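Local structure of DNA polymerase III subunit beta (Caulobacter crescentus, 5WCE) at residues V340-E350 / V362-Y372. The protein probably forms a ring-shaped homodimer around DNA that tethers DNA polymerases and other proteins to the duplex and so makes replication processive. Numbering follows the deposited sequence.
Sequences VCGQIAGPQAE and VVDPVDPGVKY
V340 and V362 meet tip to tip, CG1 of V340 lying 3.6 Å from CG1 of V362, where the last turn of helix 334-343 packs on the sheet. A chi1 of 174° on V340 swings CG1 away from the main-chain N and against V362, where it also reaches Y372 CB and the root of its ring, while V340 CG2 touches Y372 CB as well. One turn on, Q343 crosses the phenol of Y372 at about a right angle: its CB comes 3.3 Å from Y372 OH, a hydroxyl hydrogen-bonded to the carbonyl of K149. The side chains of I344 and D364 run antiparallel past one another, I344 CD1 coming to 3.9 Å from D364 CB.

Beyond these packed side chains the chain leaves the helix and enters strand 348-353, which pairs with strand 360-364 as a beta hairpin. E350 and V363 form an antiparallel hydrogen-bonded pair, with V363 N to E350 O at 2.8 Å and the reverse bond, E350 N to V363 O, longer at 3.2 Å. Their side chains run side by side, the extended glutamate passing along V363 CG2 before OE2 bridges to R352.

The polar edge centres on D364. Its OD2 takes the A345 N-H at 2.8 Å on the syn side, 32° out of the carboxylate plane, and a water shared with Q343 O. OD1 accepts from V366 N at 2.9 Å, closing an Asx turn, and from a second water that also donates to Q348 O. Four donors thus grip one carboxylate, tying the helix-to-strand loop to the type I turn from D364 to D367; they probably also favour its ionised form.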
ATOM      1  N   VAL A 340      -4.565 -20.229  10.044  1.00 18.82           N
ATOM      2  CA  VAL A 340      -4.757 -21.637   9.761  1.00 18.25           C
ATOM      3  C   VAL A 340      -5.874 -21.890   8.774  1.00 18.48           C
ATOM      4  O   VAL A 340      -5.669 -22.645   7.812  1.00 19.09           O
ATOM      5  CB  VAL A 340      -4.985 -22.444  11.078  1.00 18.38           C
ATOM      6  CG1 VAL A 340      -5.336 -23.887  10.730  1.00 19.21           C
ATOM      7  CG2 VAL A 340      -3.740 -22.385  11.902  1.00 18.52           C
ATOM      8  N   CYS A 341      -7.059 -21.299   8.973  1.00 18.41           N
ATOM      9  CA  CYS A 341      -8.139 -21.490   8.032  1.00 18.56           C
ATOM     10  C   CYS A 341      -7.719 -21.045   6.606  1.00 19.18           C
ATOM     11  O   CYS A 341      -8.130 -21.639   5.617  1.00 18.76           O
ATOM     12  CB  CYS A 341      -9.397 -20.721   8.453  1.00 19.52           C
ATOM     13  SG  CYS A 341     -10.125 -21.362   9.983  1.00 22.24           S
ATOM     14  N   GLY A 342      -6.882 -20.020   6.523  1.00 19.51           N
ATOM     15  CA  GLY A 342      -6.303 -19.543   5.236  1.00 21.27           C
ATOM     16  C   GLY A 342      -5.413 -20.530   4.504  1.00 22.85           C
ATOM     17  O   GLY A 342      -5.186 -20.370   3.328  1.00 23.77           O
ATOM     18  N   GLN A 343      -4.890 -21.543   5.191  1.00 22.38           N
ATOM     19  CA  GLN A 343      -4.046 -22.575   4.585  1.00 24.06           C
ATOM     20  C   GLN A 343      -4.801 -23.790   4.139  1.00 23.50           C
ATOM     21  O   GLN A 343      -4.301 -24.534   3.332  1.00 24.13           O
ATOM     22  CB  GLN A 343      -2.940 -23.008   5.559  1.00 24.80           C
ATOM     23  CG  GLN A 343      -1.962 -21.899   5.871  1.00 25.25           C
ATOM     24  CD  GLN A 343      -1.227 -21.431   4.628  1.00 26.09           C
ATOM     25  OE1 GLN A 343      -0.969 -22.218   3.704  1.00 25.76           O
ATOM     26  NE2 GLN A 343      -0.973 -20.139   4.558  1.00 26.93           N
ATOM     27  N   ILE A 344      -6.010 -23.970   4.625  1.00 22.99           N
ATOM     28  CA  ILE A 344      -6.763 -25.173   4.356  1.00 24.12           C
ATOM     29  C   ILE A 344      -7.176 -25.136   2.879  1.00 26.39           C
ATOM     30  O   ILE A 344      -7.707 -24.128   2.406  1.00 27.30           O
ATOM     31  CB  ILE A 344      -7.994 -25.225   5.295  1.00 23.59           C
ATOM     32  CG1 ILE A 344      -7.528 -25.393   6.760  1.00 23.51           C
ATOM     33  CG2 ILE A 344      -8.980 -26.287   4.888  1.00 24.37           C
ATOM     34  CD1 ILE A 344      -6.711 -26.611   7.095  1.00 23.78           C
ATOM     35  N   ALA A 345      -6.929 -26.238   2.162  1.00 26.12           N
ATOM     36  CA  ALA A 345      -7.011 -26.249   0.685  1.00 27.42           C
ATOM     37  C   ALA A 345      -8.392 -26.636   0.149  1.00 28.06           C
ATOM     38  O   ALA A 345      -8.636 -26.490  -1.043  1.00 28.09           O
ATOM     39  CB  ALA A 345      -5.945 -27.198   0.124  1.00 28.04           C
ATOM     40  N   GLY A 346      -9.256 -27.230   0.986  1.00 27.00           N
ATOM     41  CA  GLY A 346     -10.572 -27.679   0.543  1.00 28.48           C
ATOM     42  C   GLY A 346     -11.691 -27.137   1.400  1.00 27.91           C
ATOM     43  O   GLY A 346     -11.452 -26.297   2.235  1.00 27.27           O
ATOM     44  N   PRO A 347     -12.891 -27.713   1.278  1.00 29.06           N
ATOM     45  CA  PRO A 347     -14.005 -27.102   1.999  1.00 28.00           C
ATOM     46  C   PRO A 347     -14.047 -27.391   3.505  1.00 26.91           C
ATOM     47  O   PRO A 347     -14.628 -26.598   4.222  1.00 25.60           O
ATOM     48  CB  PRO A 347     -15.244 -27.661   1.295  1.00 29.77           C
ATOM     49  CG  PRO A 347     -14.783 -28.941   0.688  1.00 31.58           C
ATOM     50  CD  PRO A 347     -13.351 -28.681   0.274  1.00 31.65           C
ATOM     51  N   GLN A 348     -13.499 -28.509   3.962  1.00 25.54           N
ATOM     52  CA  GLN A 348     -13.508 -28.807   5.394  1.00 26.14           C
ATOM     53  C   GLN A 348     -12.186 -28.600   6.110  1.00 22.62           C
ATOM     54  O   GLN A 348     -11.118 -28.713   5.535  1.00 22.35           O
ATOM     55  CB  GLN A 348     -13.951 -30.236   5.670  1.00 29.37           C
ATOM     56  CG  GLN A 348     -15.188 -30.655   4.916  1.00 34.20           C
ATOM     57  CD  GLN A 348     -16.077 -31.575   5.719  1.00 40.01           C
ATOM     58  OE1 GLN A 348     -15.852 -32.816   5.775  1.00 43.50           O
ATOM     59  NE2 GLN A 348     -17.124 -30.979   6.332  1.00 43.29           N
ATOM     60  N   ALA A 349     -12.282 -28.314   7.404  1.00 20.00           N
ATOM     61  CA  ALA A 349     -11.137 -28.363   8.268  1.00 19.34           C
ATOM     62  C   ALA A 349     -11.516 -29.292   9.412  1.00 18.69           C
ATOM     63  O   ALA A 349     -12.674 -29.354   9.820  1.00 20.03           O
ATOM     64  CB  ALA A 349     -10.746 -26.996   8.777  1.00 18.36           C
ATOM     65  N   GLU A 350     -10.534 -30.019   9.882  1.00 19.19           N
ATOM     66  CA  GLU A 350     -10.682 -30.913  11.029  1.00 19.77           C
ATOM     67  C   GLU A 350      -9.829 -30.418  12.161  1.00 19.41           C
ATOM     68  O   GLU A 350      -8.578 -30.236  12.012  1.00 20.47           O
ATOM     69  CB  GLU A 350     -10.299 -32.360  10.676  1.00 20.91           C
ATOM     70  CG  GLU A 350     -10.382 -33.348  11.823  1.00 21.93           C
ATOM     71  CD  GLU A 350      -9.959 -34.763  11.412  1.00 23.20           C
ATOM     72  OE1 GLU A 350     -10.285 -35.172  10.318  1.00 25.50           O
ATOM     73  OE2 GLU A 350      -9.234 -35.455  12.164  1.00 24.48           O
ATOM     74  N   VAL A 362      -4.863 -28.937  13.934  1.00 17.38           N
ATOM     75  CA  VAL A 362      -5.762 -28.735  12.809  1.00 17.85           C
ATOM     76  C   VAL A 362      -5.173 -29.478  11.624  1.00 18.53           C
ATOM     77  O   VAL A 362      -3.953 -29.315  11.307  1.00 18.22           O
ATOM     78  CB  VAL A 362      -5.917 -27.249  12.464  1.00 17.53           C
ATOM     79  CG1 VAL A 362      -6.999 -27.060  11.415  1.00 18.64           C
ATOM     80  CG2 VAL A 362      -6.243 -26.453  13.728  1.00 18.23           C
ATOM     81  N   VAL A 363      -5.984 -30.316  11.008  1.00 19.02           N
ATOM     82  CA  VAL A 363      -5.552 -31.084   9.852  1.00 20.81           C
ATOM     83  C   VAL A 363      -6.430 -30.757   8.658  1.00 20.57           C
ATOM     84  O   VAL A 363      -7.574 -30.322   8.803  1.00 21.12           O
ATOM     85  CB  VAL A 363      -5.454 -32.596  10.079  1.00 23.52           C
ATOM     86  CG1 VAL A 363      -4.400 -32.961  11.143  1.00 25.93           C
ATOM     87  CG2 VAL A 363      -6.742 -33.210  10.408  1.00 23.65           C
ATOM     88  N   ASP A 364      -5.861 -30.954   7.476  1.00 20.73           N
ATOM     89  CA  ASP A 364      -6.490 -30.607   6.225  1.00 21.08           C
ATOM     90  C   ASP A 364      -6.855 -31.925   5.539  1.00 21.86           C
ATOM     91  O   ASP A 364      -5.952 -32.652   5.067  1.00 21.86           O
ATOM     92  CB  ASP A 364      -5.544 -29.828   5.318  1.00 21.24           C
ATOM     93  CG  ASP A 364      -6.216 -29.367   4.051  1.00 22.47           C
ATOM     94  OD1 ASP A 364      -7.255 -29.986   3.647  1.00 22.40           O
ATOM     95  OD2 ASP A 364      -5.706 -28.408   3.419  1.00 21.62           O
ATOM     96  N   PRO A 365      -8.167 -32.237   5.429  1.00 21.86           N
ATOM     97  CA  PRO A 365      -8.535 -33.532   4.803  1.00 23.01           C
ATOM     98  C   PRO A 365      -8.081 -33.734   3.343  1.00 23.77           C
ATOM     99  O   PRO A 365      -8.037 -34.885   2.901  1.00 26.67           O
ATOM    100  CB  PRO A 365     -10.075 -33.569   4.916  1.00 23.23           C
ATOM    101  CG  PRO A 365     -10.398 -32.625   6.051  1.00 22.20           C
ATOM    102  CD  PRO A 365      -9.352 -31.539   5.966  1.00 22.04           C
ATOM    103  N   VAL A 366      -7.760 -32.690   2.611  1.00 23.08           N
ATOM    104  CA  VAL A 366      -7.283 -32.865   1.256  1.00 25.86           C
ATOM    105  C   VAL A 366      -5.759 -32.729   1.128  1.00 24.98           C
ATOM    106  O   VAL A 366      -5.260 -32.787   0.029  1.00 25.18           O
ATOM    107  CB  VAL A 366      -7.980 -31.918   0.250  1.00 27.26           C
ATOM    108  CG1 VAL A 366      -9.499 -32.087   0.323  1.00 29.59           C
ATOM    109  CG2 VAL A 366      -7.579 -30.483   0.419  1.00 26.81           C
ATOM    110  N   ASP A 367      -5.053 -32.515   2.252  1.00 23.37           N
ATOM    111  CA  ASP A 367      -3.576 -32.504   2.258  1.00 22.60           C
ATOM    112  C   ASP A 367      -3.098 -33.135   3.580  1.00 22.07           C
ATOM    113  O   ASP A 367      -2.930 -32.433   4.574  1.00 21.05           O
ATOM    114  CB  ASP A 367      -3.029 -31.089   2.033  1.00 21.23           C
ATOM    115  CG  ASP A 367      -1.530 -31.049   1.789  1.00 20.84           C
ATOM    116  OD1 ASP A 367      -0.838 -32.018   2.119  1.00 20.47           O
ATOM    117  OD2 ASP A 367      -1.058 -30.047   1.202  1.00 20.27           O
ATOM    118  N   PRO A 368      -2.821 -34.448   3.565  1.00 24.05           N
ATOM    119  CA  PRO A 368      -2.219 -35.109   4.738  1.00 24.37           C
ATOM    120  C   PRO A 368      -0.766 -34.634   5.054  1.00 23.72           C
ATOM    121  O   PRO A 368      -0.222 -35.025   6.087  1.00 23.89           O
ATOM    122  CB  PRO A 368      -2.171 -36.596   4.332  1.00 25.38           C
ATOM    123  CG  PRO A 368      -2.098 -36.607   2.879  1.00 26.63           C
ATOM    124  CD  PRO A 368      -2.895 -35.398   2.419  1.00 25.67           C
ATOM    125  N   GLY A 369      -0.138 -33.883   4.143  1.00 22.83           N
ATOM    126  CA  GLY A 369       1.232 -33.468   4.305  1.00 22.77           C
ATOM    127  C   GLY A 369       1.401 -32.151   5.066  1.00 21.94           C
ATOM    128  O   GLY A 369       2.512 -31.588   5.037  1.00 22.08           O
ATOM    129  N   VAL A 370       0.327 -31.596   5.667  1.00 20.26           N
ATOM    130  CA  VAL A 370       0.437 -30.435   6.537  1.00 19.53           C
ATOM    131  C   VAL A 370      -0.164 -30.718   7.927  1.00 19.51           C
ATOM    132  O   VAL A 370      -1.013 -31.622   8.055  1.00 19.75           O
ATOM    133  CB  VAL A 370      -0.189 -29.184   5.930  1.00 19.75           C
ATOM    134  CG1 VAL A 370       0.426 -28.905   4.572  1.00 20.80           C
ATOM    135  CG2 VAL A 370      -1.705 -29.349   5.759  1.00 19.46           C
ATOM    136  N   LYS A 371       0.365 -30.061   8.935  1.00 19.00           N
ATOM    137  CA  LYS A 371      -0.219 -30.041  10.284  1.00 19.61           C
ATOM    138  C   LYS A 371      -0.130 -28.628  10.811  1.00 19.32           C
ATOM    139  O   LYS A 371       0.921 -27.960  10.675  1.00 18.45           O
ATOM    140  CB  LYS A 371       0.499 -31.028  11.236  1.00 20.57           C
ATOM    141  CG  LYS A 371       0.327 -32.479  10.852  1.00 22.28           C
ATOM    142  CD  LYS A 371       1.068 -33.406  11.827  1.00 24.44           C
ATOM    143  CE  LYS A 371       0.989 -34.902  11.480  0.50 25.11           C
ATOM    144  NZ  LYS A 371       2.040 -35.336  10.525  0.50 25.62           N
ATOM    145  N   TYR A 372      -1.204 -28.162  11.474  1.00 18.46           N
ATOM    146  CA  TYR A 372      -1.156 -26.892  12.198  1.00 17.69           C
ATOM    147  C   TYR A 372      -1.491 -27.109  13.693  1.00 17.76           C
ATOM    148  O   TYR A 372      -2.312 -27.970  14.053  1.00 16.56           O
ATOM    149  CB  TYR A 372      -2.085 -25.873  11.600  1.00 17.70           C
ATOM    150  CG  TYR A 372      -1.718 -25.640  10.164  1.00 18.73           C
ATOM    151  CD1 TYR A 372      -0.649 -24.806   9.836  1.00 19.08           C
ATOM    152  CD2 TYR A 372      -2.362 -26.320   9.152  1.00 18.37           C
ATOM    153  CE1 TYR A 372      -0.268 -24.657   8.501  1.00 18.80           C
ATOM    154  CE2 TYR A 372      -1.945 -26.198   7.829  1.00 19.44           C
ATOM    155  CZ  TYR A 372      -0.889 -25.337   7.545  1.00 19.59           C
ATOM    156  OH  TYR A 372      -0.460 -25.161   6.218  1.00 21.90           O
TER
HETATM  157  O   HOH W   1      -3.451 -27.067   3.726  1.00 34.18           O
HETATM  158  O   HOH W   2      -9.770 -29.266   3.112  1.00 20.68           O